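Local coordinates for protein bifunctional endo-1,4-beta-xylanase A (Neocallimastix patriciarum, PDB 2VG9) that hydrolyses internal beta-1,4-xylosidic linkages of xylan as a family 11 endo-xylanase with a beta jelly roll fold, at residues L109-I114 with E154-Y159. Residues are numbered along the deposited sequence; the frame is centred on the assembly and turned at random.
Sequences LVEYYI and ETFKQY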
loop_
_atom_site.group_PDB
_atom_site.type_symbol
_atom_site.label_atom_id
_atom_site.label_comp_id
_atom_site.label_asym_id
_atom_site.label_seq_id
_atom_site.Cartn_x
_atom_site.Cartn_y
_atom_site.Cartn_z
ATOM N N LEU A 109 -6.220 -9.922 -11.690
ATOM C CA LEU A 109 -6.534 -8.932 -10.677
ATOM C C LEU A 109 -5.263 -8.800 -9.847
ATOM O O LEU A 109 -4.699 -9.816 -9.439
ATOM C CB LEU A 109 -7.673 -9.468 -9.804
ATOM C CG LEU A 109 -8.630 -8.660 -8.904
ATOM C CD1 LEU A 109 -8.688 -9.178 -7.488
ATOM C CD2 LEU A 109 -8.525 -7.128 -8.953
ATOM N N VAL A 110 -4.790 -7.572 -9.608
ATOM C CA VAL A 110 -3.476 -7.383 -8.945
ATOM C C VAL A 110 -3.625 -6.440 -7.762
ATOM O O VAL A 110 -4.257 -5.397 -7.893
ATOM C CB VAL A 110 -2.416 -6.809 -9.935
ATOM C CG1 VAL A 110 -1.140 -6.350 -9.215
ATOM C CG2 VAL A 110 -2.108 -7.820 -11.034
ATOM N N GLU A 111 -3.056 -6.828 -6.612
ATOM C CA GLU A 111 -2.811 -5.928 -5.476
ATOM C C GLU A 111 -1.295 -5.690 -5.488
ATOM O O GLU A 111 -0.513 -6.643 -5.541
ATOM C CB GLU A 111 -3.240 -6.605 -4.177
ATOM C CG GLU A 111 -3.091 -5.796 -2.893
ATOM C CD GLU A 111 -3.608 -6.585 -1.695
ATOM O OE1 GLU A 111 -4.294 -5.999 -0.837
ATOM O OE2 GLU A 111 -3.343 -7.814 -1.622
ATOM N N TYR A 112 -0.871 -4.431 -5.499
ATOM C CA TYR A 112 0.551 -4.110 -5.670
ATOM C C TYR A 112 1.084 -3.312 -4.455
ATOM O O TYR A 112 0.318 -2.616 -3.756
ATOM C CB TYR A 112 0.789 -3.369 -7.004
ATOM C CG TYR A 112 0.281 -1.929 -7.026
ATOM C CD1 TYR A 112 1.020 -0.905 -6.395
ATOM C CD2 TYR A 112 -0.928 -1.586 -7.664
ATOM C CE1 TYR A 112 0.587 0.421 -6.385
ATOM C CE2 TYR A 112 -1.386 -0.204 -7.699
ATOM C CZ TYR A 112 -0.605 0.775 -7.038
ATOM O OH TYR A 112 -0.950 2.106 -7.006
ATOM N N TYR A 113 2.379 -3.475 -4.191
ATOM C CA TYR A 113 3.071 -2.879 -3.057
ATOM C C TYR A 113 4.407 -2.333 -3.542
ATOM O O TYR A 113 5.201 -3.042 -4.186
ATOM C CB TYR A 113 3.376 -3.924 -1.986
ATOM C CG TYR A 113 2.180 -4.600 -1.411
ATOM C CD1 TYR A 113 1.638 -4.202 -0.190
ATOM C CD2 TYR A 113 1.609 -5.683 -2.072
ATOM C CE1 TYR A 113 0.511 -4.849 0.332
ATOM C CE2 TYR A 113 0.509 -6.319 -1.578
ATOM C CZ TYR A 113 -0.033 -5.910 -0.383
ATOM O OH TYR A 113 -1.131 -6.606 0.067
ATOM N N ILE A 114 4.673 -1.075 -3.233
ATOM C CA ILE A 114 6.016 -0.568 -3.427
ATOM C C ILE A 114 6.510 -0.251 -2.024
ATOM O O ILE A 114 6.132 0.776 -1.436
ATOM C CB ILE A 114 6.060 0.683 -4.343
ATOM C CG1 ILE A 114 5.514 0.335 -5.745
ATOM C CG2 ILE A 114 7.490 1.220 -4.464
ATOM C CD1 ILE A 114 5.143 1.572 -6.538
ATOM N N GLU A 154 -10.702 -14.801 -3.330
ATOM C CA GLU A 154 -10.306 -15.383 -4.627
ATOM C C GLU A 154 -8.794 -15.541 -4.694
ATOM O O GLU A 154 -8.079 -15.093 -3.805
ATOM C CB GLU A 154 -10.863 -14.623 -5.845
ATOM C CG GLU A 154 -10.525 -13.133 -5.935
ATOM C CD GLU A 154 -11.323 -12.429 -7.028
ATOM O OE1 GLU A 154 -12.201 -11.608 -6.668
ATOM O OE2 GLU A 154 -11.079 -12.696 -8.234
ATOM N N THR A 155 -8.318 -16.247 -5.703
ATOM C CA THR A 155 -6.896 -16.360 -5.917
ATOM C C THR A 155 -6.534 -15.269 -6.922
ATOM O O THR A 155 -7.118 -15.210 -8.004
ATOM C CB THR A 155 -6.500 -17.793 -6.355
ATOM O OG1 THR A 155 -6.565 -18.660 -5.206
ATOM C CG2 THR A 155 -5.064 -17.831 -6.904
ATOM N N PHE A 156 -5.620 -14.371 -6.526
ATOM C CA PHE A 156 -5.203 -13.247 -7.366
ATOM C C PHE A 156 -3.680 -13.082 -7.300
ATOM O O PHE A 156 -2.980 -13.871 -6.656
ATOM C CB PHE A 156 -5.961 -11.941 -6.982
ATOM C CG PHE A 156 -5.764 -11.500 -5.544
ATOM C CD1 PHE A 156 -4.813 -10.515 -5.216
ATOM C CD2 PHE A 156 -6.532 -12.056 -4.514
ATOM C CE1 PHE A 156 -4.621 -10.125 -3.897
ATOM C CE2 PHE A 156 -6.354 -11.675 -3.185
ATOM C CZ PHE A 156 -5.394 -10.703 -2.870
ATOM N N LYS A 157 -3.167 -12.069 -7.980
ATOM C CA LYS A 157 -1.725 -11.797 -7.972
ATOM C C LYS A 157 -1.381 -10.589 -7.105
ATOM O O LYS A 157 -2.138 -9.603 -7.050
ATOM C CB LYS A 157 -1.223 -11.530 -9.393
ATOM C CG LYS A 157 -1.342 -12.738 -10.333
ATOM C CD LYS A 157 -0.311 -13.773 -9.984
ATOM C CE LYS A 157 -0.213 -14.839 -11.049
ATOM N NZ LYS A 157 0.838 -15.796 -10.653
ATOM N N GLN A 158 -0.225 -10.665 -6.452
ATOM C CA GLN A 158 0.379 -9.492 -5.824
ATOM C C GLN A 158 1.663 -9.148 -6.568
ATOM O O GLN A 158 2.449 -10.040 -6.902
ATOM C CB GLN A 158 0.639 -9.768 -4.346
ATOM C CG GLN A 158 -0.655 -9.962 -3.536
ATOM C CD GLN A 158 -0.402 -10.456 -2.128
ATOM O OE1 GLN A 158 0.445 -11.315 -1.904
ATOM N NE2 GLN A 158 -1.142 -9.923 -1.178
ATOM N N TYR A 159 1.871 -7.871 -6.874
ATOM C CA TYR A 159 3.151 -7.422 -7.435
ATOM C C TYR A 159 3.863 -6.611 -6.364
ATOM O O TYR A 159 3.240 -5.831 -5.656
ATOM C CB TYR A 159 2.994 -6.575 -8.714
ATOM C CG TYR A 159 2.348 -7.253 -9.889
ATOM C CD1 TYR A 159 2.109 -8.640 -9.892
ATOM C CD2 TYR A 159 2.021 -6.521 -11.026
ATOM C CE1 TYR A 159 1.502 -9.275 -10.988
ATOM C CE2 TYR A 159 1.417 -7.140 -12.131
ATOM C CZ TYR A 159 1.162 -8.517 -12.101
ATOM O OH TYR A 159 0.566 -9.105 -13.198
#
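Val110 lies across one face of the Tyr159 ring, its CG1 3.7 Å from the ring centroid in a CH-pi contact, while CG2 reaches Tyr159 CZ at 3.5 Å. Both methyls can touch the ring because CG1 stands anti to the backbone N (chi1 169°) and CG2 anti to the carbonyl carbon. The pair illustrates how neighbouring strands of a beta jelly roll interlock: 110-115 and 153-163 run parallel in the larger sheet of this family 11 fold, an exception among mostly antiparallel neighbours. Tyr159 extends the cluster by meeting Trp186, and its hydroxyl bonds to the Gly187 carbonyl.

Between the strands, Glu111 bonds through its backbone N and O to Lys157 and Tyr159, the two residues flanking Gln158, as in any parallel ladder. Glu111 N donates to Lys157 O and Tyr159 N to Glu111 O, both at 3.0 Å; Lys157 N to Leu109 O and Tyr113 N to Tyr159 O extend it at either end, and it runs on from Tyr113 to Ser161.

On the other face, next to the Phe156 ring, the layer turns polar. Glu111, extended with CG anti to its N (chi1 -178°), runs alongside Gln158 and sets OE2 at the ring's edge, 3.5 Å from Phe156 CE1. Its OE1 bonds to Tyr96 OH, giving the buried carboxylate a partner on each oxygen. With an alanine at Gln158, Glu111 OE2 would probably lose its amide donor and the carboxylate would be held less firmly against turning. That amide comes in on the anti side of OE2, 32° out of the carboxylate plane, in a nearly straight NE2-H...OE2 bond of 3.1 Å from Gln158 NE2 to Glu111 OE2.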